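PDB 5VQH: tudor and KH domain-containing protein homolog from Bombyx mori, which takes part in primary piRNA biogenesis in the silkworm germline, its Tudor domain binding the symmetrically dimethylated arginines of the Piwi proteins Siwi and Ago3. Local coordinates for residues Trp37-Gly42 with Leu114-Ser119; Trp89-Val94 with Leu135-Gln140. All blocks are in the same frame, centred on the assembly; numbering follows the deposited sequence.

Contact 1: Trp37-Gly42 with Leu114-Ser119. With 2MR (n3, n4-dimethylarginine), chain C.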
loop_
_atom_site.group_PDB
_atom_site.type_symbol
_atom_site.label_atom_id
_atom_site.label_comp_id
_atom_site.label_asym_id
_atom_site.label_seq_id
_atom_site.Cartn_x
_atom_site.Cartn_y
_atom_site.Cartn_z
ATOM N N TRP A 37 -3.273 1.933 -2.724
ATOM C CA TRP A 37 -2.645 2.593 -1.609
ATOM C C TRP A 37 -2.025 3.938 -2.031
ATOM O O TRP A 37 -1.377 4.054 -3.055
ATOM C CB TRP A 37 -1.627 1.622 -0.962
ATOM C CG TRP A 37 -2.362 0.430 -0.262
ATOM C CD1 TRP A 37 -2.807 0.386 1.035
ATOM C CD2 TRP A 37 -2.734 -0.817 -0.836
ATOM N NE1 TRP A 37 -3.436 -0.799 1.278
ATOM C CE2 TRP A 37 -3.404 -1.547 0.146
ATOM C CE3 TRP A 37 -2.549 -1.396 -2.082
ATOM C CZ2 TRP A 37 -3.896 -2.813 -0.090
ATOM C CZ3 TRP A 37 -3.048 -2.635 -2.321
ATOM C CH2 TRP A 37 -3.694 -3.346 -1.341
ATOM N N VAL A 38 -2.269 4.987 -1.264
ATOM C CA VAL A 38 -1.604 6.257 -1.524
ATOM C C VAL A 38 -0.739 6.674 -0.347
ATOM O O VAL A 38 -0.948 6.216 0.769
ATOM C CB VAL A 38 -2.583 7.384 -1.893
ATOM C CG1 VAL A 38 -3.541 6.909 -2.954
ATOM C CG2 VAL A 38 -3.408 7.815 -0.713
ATOM N N GLN A 39 0.256 7.503 -0.647
ATOM C CA GLN A 39 1.080 8.195 0.328
ATOM C C GLN A 39 0.839 9.680 0.143
ATOM O O GLN A 39 0.658 10.147 -0.976
ATOM C CB GLN A 39 2.542 7.916 0.081
ATOM C CG GLN A 39 2.899 6.450 0.080
ATOM C CD GLN A 39 4.178 6.197 -0.660
ATOM O OE1 GLN A 39 4.443 6.806 -1.704
ATOM N NE2 GLN A 39 4.976 5.299 -0.140
ATOM N N PHE A 40 0.798 10.415 1.240
ATOM C CA PHE A 40 0.494 11.853 1.211
ATOM C C PHE A 40 1.785 12.560 0.878
ATOM O O PHE A 40 2.859 12.179 1.367
ATOM C CB PHE A 40 -0.064 12.302 2.553
ATOM C CG PHE A 40 -1.501 11.897 2.782
ATOM C CD1 PHE A 40 -2.078 10.854 2.095
ATOM C CD2 PHE A 40 -2.267 12.555 3.692
ATOM C CE1 PHE A 40 -3.393 10.494 2.312
ATOM C CE2 PHE A 40 -3.590 12.200 3.914
ATOM C CZ PHE A 40 -4.148 11.172 3.226
ATOM N N VAL A 41 1.690 13.528 -0.023
ATOM C CA VAL A 41 2.838 14.294 -0.441
ATOM C C VAL A 41 3.129 15.238 0.666
ATOM O O VAL A 41 2.225 15.925 1.159
ATOM C CB VAL A 41 2.552 15.131 -1.673
ATOM C CG1 VAL A 41 3.746 16.000 -1.981
ATOM C CG2 VAL A 41 2.268 14.235 -2.877
ATOM N N GLY A 42 4.386 15.279 1.075
ATOM C CA GLY A 42 4.758 16.088 2.212
ATOM C C GLY A 42 5.983 15.579 2.898
ATOM O O GLY A 42 6.636 14.675 2.379
ATOM N N LEU A 114 4.155 -1.855 4.726
ATOM C CA LEU A 114 3.266 -0.912 5.413
ATOM C C LEU A 114 3.331 0.549 4.914
ATOM O O LEU A 114 2.394 1.284 5.085
ATOM C CB LEU A 114 3.607 -0.922 6.907
ATOM C CG LEU A 114 3.073 -2.081 7.710
ATOM C CD1 LEU A 114 3.817 -2.215 9.019
ATOM C CD2 LEU A 114 1.618 -1.895 7.971
ATOM N N ASP A 115 4.474 0.952 4.384
ATOM C CA ASP A 115 4.688 2.287 3.813
ATOM C C ASP A 115 4.387 2.428 2.296
ATOM O O ASP A 115 4.543 3.492 1.727
ATOM C CB ASP A 115 6.137 2.688 4.113
ATOM C CG ASP A 115 6.392 2.780 5.620
ATOM O OD1 ASP A 115 5.628 3.498 6.259
ATOM O OD2 ASP A 115 7.336 2.160 6.160
ATOM N N TYR A 116 3.905 1.359 1.681
ATOM C CA TYR A 116 3.800 1.267 0.240
ATOM C C TYR A 116 2.512 0.608 -0.192
ATOM O O TYR A 116 1.845 1.128 -1.067
ATOM C CB TYR A 116 5.000 0.495 -0.308
ATOM C CG TYR A 116 6.279 1.283 -0.191
ATOM C CD1 TYR A 116 6.595 2.286 -1.099
ATOM C CD2 TYR A 116 7.140 1.076 0.856
ATOM C CE1 TYR A 116 7.776 3.015 -0.979
ATOM C CE2 TYR A 116 8.307 1.787 0.982
ATOM C CZ TYR A 116 8.623 2.765 0.081
ATOM O OH TYR A 116 9.801 3.487 0.255
ATOM N N GLY A 117 2.179 -0.540 0.417
ATOM C CA GLY A 117 0.875 -1.170 0.260
ATOM C C GLY A 117 0.893 -2.429 -0.577
ATOM O O GLY A 117 -0.125 -3.132 -0.698
ATOM N N ASP A 118 2.033 -2.743 -1.158
ATOM C CA ASP A 118 2.130 -4.010 -1.833
ATOM C C ASP A 118 2.413 -5.163 -0.888
ATOM O O ASP A 118 2.807 -4.980 0.268
ATOM C CB ASP A 118 3.151 -3.969 -2.965
ATOM C CG ASP A 118 4.499 -3.380 -2.570
ATOM O OD1 ASP A 118 5.456 -3.689 -3.287
ATOM O OD2 ASP A 118 4.624 -2.605 -1.617
ATOM N N SER A 119 2.162 -6.359 -1.398
ATOM C CA SER A 119 2.250 -7.599 -0.649
ATOM C C SER A 119 3.085 -8.603 -1.446
ATOM O O SER A 119 2.844 -8.776 -2.627
ATOM C CB SER A 119 0.851 -8.151 -0.427
ATOM O OG SER A 119 0.324 -7.703 0.796
HETATM N N 2MR C . 12.311 1.987 -5.921
HETATM C CA 2MR C . 12.379 0.559 -5.560
HETATM C CB 2MR C . 11.178 0.206 -4.690
HETATM C CG 2MR C . 10.948 1.199 -3.551
HETATM C CD 2MR C . 10.169 0.457 -2.481
HETATM N NE 2MR C . 8.871 0.103 -2.999
HETATM C CZ 2MR C . 8.100 -0.748 -2.359
HETATM N NH1 2MR C . 8.539 -1.270 -1.310
HETATM C CQ1 2MR C . 7.832 -2.215 -0.473
HETATM N NH2 2MR C . 6.888 -1.059 -2.819
HETATM C CQ2 2MR C . 6.323 -0.515 -4.045
HETATM C C 2MR C . 12.419 -0.420 -6.726
HETATM O O 2MR C . 12.212 -1.639 -6.575
HETATM O OXT 2MR C . 12.672 -0.046 -7.875
#
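Trp37 and Gln39 of strand 35-40 pack against the loop Asp115-Gly117 in a buried contact at the junction of the two sheets of the extended Tudor domain, where the loop also supplies Tyr116 and Asp118 to the dimethylarginine pocket. The indole lies on the backbone of Gly117: the CA sits over the five-membered ring, 3.9 Å from its centroid, as a CH-pi contact, and the carbonyl O comes over the same ring system, 3.3 Å from Trp37 CE3. Glycine is needed here, because a CB would run into Trp37 CG and its backbone angles (phi 108°) would also press that carbon against the preceding carbonyl. Two residues along the strand, Gln39 extends its chain toward the loop and donates from NE2 to Asp115 O at 2.6 Å, the acceptor close to the amide plane. A glutamine suits this place, having both the length and an N-H to satisfy a buried loop carbonyl. Its NE2 also lies 3.6 Å from Tyr116 CD1, with amide and ring planes 56° apart. The Tyr116 ring, its CG anti to the carbonyl carbon (chi1 -70°), lays one face against the ligand's guanidinium, Tyr116 CG being 3.5 Å from 2MR CZ. Asp118 supplies the charge: OD2 accepts from 2MR NH2 at 3.0 Å, and OD1 takes a weaker bond from the same nitrogen. A serine in place of Tyr116 would probably leave the methylated guanidinium without this aromatic wall and open a gap beside the Gln39 amide. Ser28 on strand 23-30 bonds Tyr116 O, Phe112 meets the Trp37 ring, and Leu48 of helix 43-59 packs against Gln39, Asp115 and Tyr116.

Contact 2: Trp89-Val94 with Leu135-Gln140; sequences WYRARV and LRLRFQ. With 2MR (n3, n4-dimethylarginine), chain C.
Arg91 carries its guanidinium across to the loop 135-140, where one face is met by Phe139 CD1 and the edge is taken up by backbone carbonyls. Phe139 CD1 stands 3.5 Å from Arg91 NH2, and the two planes are 70° apart, far from a parallel stack. At the edge, Arg91 NH1 and NH2 both donate to Leu137 O, each at 2.8 Å. The bond from NH1 arrives in the carbonyl plane on a lone pair, whereas NH2 approaches from above that plane; a further, weak bond joins NH2 to Arg138 O. With its chain bent at chi3 (-61°), the arginine presents its end to the loop while NE makes a salt bridge with Asp115; NH1 also bonds Leu134 O. Only arginine offers so many N-H groups in one plane, enough to tie a loop without regular structure to the strand and to fix the rotation of the guanidinium. Gln140 NE2 donates to Arg138 O at 3.2 Å, helping to fix the loop carbonyl that Arg91 also reaches. Farther along the strand, Arg93 brings NH2 to 4.0 Å from Phe139 CE2, its guanidinium nearly perpendicular to the ring, while its NH1 bonds Gly76 O. Tyr90, just before Arg91, sets its ring face over 2MR NH1 and forms, with Tyr116, Tyr113 and Phe83, the aromatic cage by which extended Tudor domains of this kind recognise symmetric dimethylarginine.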
loop_
_atom_site.group_PDB
_atom_site.type_symbol
_atom_site.label_atom_id
_atom_site.label_comp_id
_atom_site.label_asym_id
_atom_site.label_seq_id
_atom_site.Cartn_x
_atom_site.Cartn_y
_atom_site.Cartn_z
ATOM N N TRP A 89 15.410 -2.956 2.787
ATOM C CA TRP A 89 14.644 -3.362 3.966
ATOM C C TRP A 89 13.488 -2.421 4.249
ATOM O O TRP A 89 13.621 -1.185 4.189
ATOM C CB TRP A 89 15.558 -3.469 5.208
ATOM C CG TRP A 89 16.479 -4.670 5.137
ATOM C CD1 TRP A 89 17.675 -4.750 4.491
ATOM C CD2 TRP A 89 16.239 -5.967 5.675
ATOM N NE1 TRP A 89 18.210 -6.010 4.610
ATOM C CE2 TRP A 89 17.346 -6.777 5.334
ATOM C CE3 TRP A 89 15.205 -6.526 6.422
ATOM C CZ2 TRP A 89 17.434 -8.096 5.702
ATOM C CZ3 TRP A 89 15.307 -7.822 6.784
ATOM C CH2 TRP A 89 16.417 -8.599 6.425
ATOM N N TYR A 90 12.352 -3.024 4.603
ATOM C CA TYR A 90 11.091 -2.309 4.761
ATOM C C TYR A 90 10.332 -2.818 5.996
ATOM O O TYR A 90 10.596 -3.897 6.547
ATOM C CB TYR A 90 10.256 -2.453 3.481
ATOM C CG TYR A 90 10.923 -1.846 2.273
ATOM C CD1 TYR A 90 10.832 -0.496 2.032
ATOM C CD2 TYR A 90 11.672 -2.613 1.381
ATOM C CE1 TYR A 90 11.454 0.088 0.941
ATOM C CE2 TYR A 90 12.309 -2.036 0.286
ATOM C CZ TYR A 90 12.184 -0.671 0.068
ATOM O OH TYR A 90 12.779 -0.005 -0.998
ATOM N N ARG A 91 9.404 -2.007 6.446
ATOM C CA ARG A 91 8.548 -2.368 7.520
ATOM C C ARG A 91 7.372 -3.048 6.874
ATOM O O ARG A 91 6.749 -2.480 5.954
ATOM C CB ARG A 91 8.079 -1.135 8.283
ATOM C CG ARG A 91 9.204 -0.286 8.814
ATOM C CD ARG A 91 8.750 0.897 9.682
ATOM N NE ARG A 91 7.888 1.895 9.046
ATOM C CZ ARG A 91 7.365 2.947 9.686
ATOM N NH1 ARG A 91 7.604 3.151 10.988
ATOM N NH2 ARG A 91 6.577 3.793 9.046
ATOM N N ALA A 92 7.060 -4.250 7.357
ATOM C CA ALA A 92 5.948 -5.016 6.832
ATOM C C ALA A 92 5.190 -5.684 7.969
ATOM O O ALA A 92 5.738 -5.898 9.048
ATOM C CB ALA A 92 6.476 -6.056 5.898
ATOM N N ARG A 93 3.934 -6.029 7.715
ATOM C CA ARG A 93 3.105 -6.749 8.674
ATOM C C ARG A 93 2.861 -8.155 8.110
ATOM O O ARG A 93 2.481 -8.296 6.968
ATOM C CB ARG A 93 1.782 -6.010 8.876
ATOM C CG ARG A 93 0.896 -6.574 9.969
ATOM C CD ARG A 93 -0.483 -5.918 10.004
ATOM N NE ARG A 93 -0.453 -4.500 10.428
ATOM C CZ ARG A 93 -0.149 -4.045 11.658
ATOM N NH1 ARG A 93 0.195 -4.852 12.666
ATOM N NH2 ARG A 93 -0.168 -2.746 11.877
ATOM N N VAL A 94 3.080 -9.186 8.915
ATOM C CA VAL A 94 2.852 -10.540 8.493
ATOM C C VAL A 94 1.357 -10.725 8.352
ATOM O O VAL A 94 0.628 -10.589 9.342
ATOM C CB VAL A 94 3.442 -11.523 9.529
ATOM C CG1 VAL A 94 3.122 -12.952 9.145
ATOM C CG2 VAL A 94 4.976 -11.354 9.607
ATOM N N LEU A 135 9.538 2.194 14.556
ATOM C CA LEU A 135 8.088 2.355 14.469
ATOM C C LEU A 135 7.592 3.808 14.575
ATOM O O LEU A 135 6.381 4.075 14.429
ATOM C CB LEU A 135 7.418 1.562 15.584
ATOM C CG LEU A 135 7.586 0.060 15.527
ATOM C CD1 LEU A 135 7.286 -0.555 16.879
ATOM C CD2 LEU A 135 6.638 -0.476 14.481
ATOM N N ARG A 136 8.499 4.732 14.857
ATOM C CA ARG A 136 8.093 6.082 15.121
ATOM C C ARG A 136 7.334 6.696 13.964
ATOM O O ARG A 136 6.279 7.243 14.159
ATOM C CB ARG A 136 9.291 6.962 15.431
ATOM C CG ARG A 136 9.878 6.754 16.813
ATOM C CD ARG A 136 11.134 7.602 16.936
ATOM N NE ARG A 136 11.947 7.243 18.096
ATOM C CZ ARG A 136 13.233 7.566 18.243
ATOM N NH1 ARG A 136 13.880 8.249 17.297
ATOM N NH2 ARG A 136 13.884 7.191 19.342
ATOM N N LEU A 137 7.884 6.626 12.765
ATOM C CA LEU A 137 7.220 7.251 11.647
ATOM C C LEU A 137 5.911 6.526 11.284
ATOM O O LEU A 137 5.831 5.303 11.241
ATOM C CB LEU A 137 8.164 7.328 10.466
ATOM C CG LEU A 137 7.545 7.799 9.152
ATOM C CD1 LEU A 137 7.232 9.270 9.260
ATOM C CD2 LEU A 137 8.485 7.546 7.984
ATOM N N ARG A 138 4.878 7.307 11.041
ATOM C CA ARG A 138 3.542 6.781 10.764
ATOM C C ARG A 138 3.619 5.829 9.573
ATOM O O ARG A 138 4.461 5.984 8.674
ATOM C CB ARG A 138 2.574 7.967 10.495
ATOM C CG ARG A 138 1.170 7.599 10.041
ATOM C CD ARG A 138 0.359 8.856 9.728
ATOM N NE ARG A 138 0.953 9.618 8.615
ATOM C CZ ARG A 138 0.559 9.513 7.354
ATOM N NH1 ARG A 138 -0.433 8.677 7.027
ATOM N NH2 ARG A 138 1.157 10.228 6.415
ATOM N N PHE A 139 2.758 4.827 9.555
ATOM C CA PHE A 139 2.755 3.929 8.397
ATOM C C PHE A 139 2.187 4.679 7.187
ATOM O O PHE A 139 1.067 5.161 7.223
ATOM C CB PHE A 139 1.973 2.657 8.703
ATOM C CG PHE A 139 2.598 1.806 9.784
ATOM C CD1 PHE A 139 3.967 1.619 9.845
ATOM C CD2 PHE A 139 1.801 1.161 10.718
ATOM C CE1 PHE A 139 4.524 0.834 10.830
ATOM C CE2 PHE A 139 2.347 0.354 11.702
ATOM C CZ PHE A 139 3.719 0.186 11.758
ATOM N N GLN A 140 2.990 4.803 6.146
ATOM C CA GLN A 140 2.719 5.750 5.060
ATOM C C GLN A 140 1.633 5.377 4.073
ATOM O O GLN A 140 1.109 6.292 3.407
ATOM C CB GLN A 140 3.990 6.031 4.259
ATOM C CG GLN A 140 5.016 6.905 4.950
ATOM C CD GLN A 140 4.439 8.233 5.359
ATOM O OE1 GLN A 140 4.134 9.078 4.530
ATOM N NE2 GLN A 140 4.218 8.397 6.634
HETATM N N 2MR C . 12.311 1.987 -5.921
HETATM C CA 2MR C . 12.379 0.559 -5.560
HETATM C CB 2MR C . 11.178 0.206 -4.690
HETATM C CG 2MR C . 10.948 1.199 -3.551
HETATM C CD 2MR C . 10.169 0.457 -2.481
HETATM N NE 2MR C . 8.871 0.103 -2.999
HETATM C CZ 2MR C . 8.100 -0.748 -2.359
HETATM N NH1 2MR C . 8.539 -1.270 -1.310
HETATM C CQ1 2MR C . 7.832 -2.215 -0.473
HETATM N NH2 2MR C . 6.888 -1.059 -2.819
HETATM C CQ2 2MR C . 6.323 -0.515 -4.045
HETATM C C 2MR C . 12.419 -0.420 -6.726
HETATM O O 2MR C . 12.212 -1.639 -6.575
HETATM O OXT 2MR C . 12.672 -0.046 -7.875
#

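The two contacts lie with their centres about 10 Å apart and alternate along the chain: 37-42, 89-94, 114-119, then 135-140. Contact 1 joins strand 35-40 of the mixed sheet to the loop linking strands 108-113 and 119-123; contact 2 ties strand 89-98 of the five-stranded antiparallel sheet to the loop leading into strand 142-146, which returns to pair with 35-40. They meet directly, through Leu114 N to Arg91 O, Asp115 OD1 to Gln140 N, and the packing of Tyr116 on Tyr90. Both touch the dimethylarginine, which is consistent with the pocket being held by both parts of the extended Tudor domain.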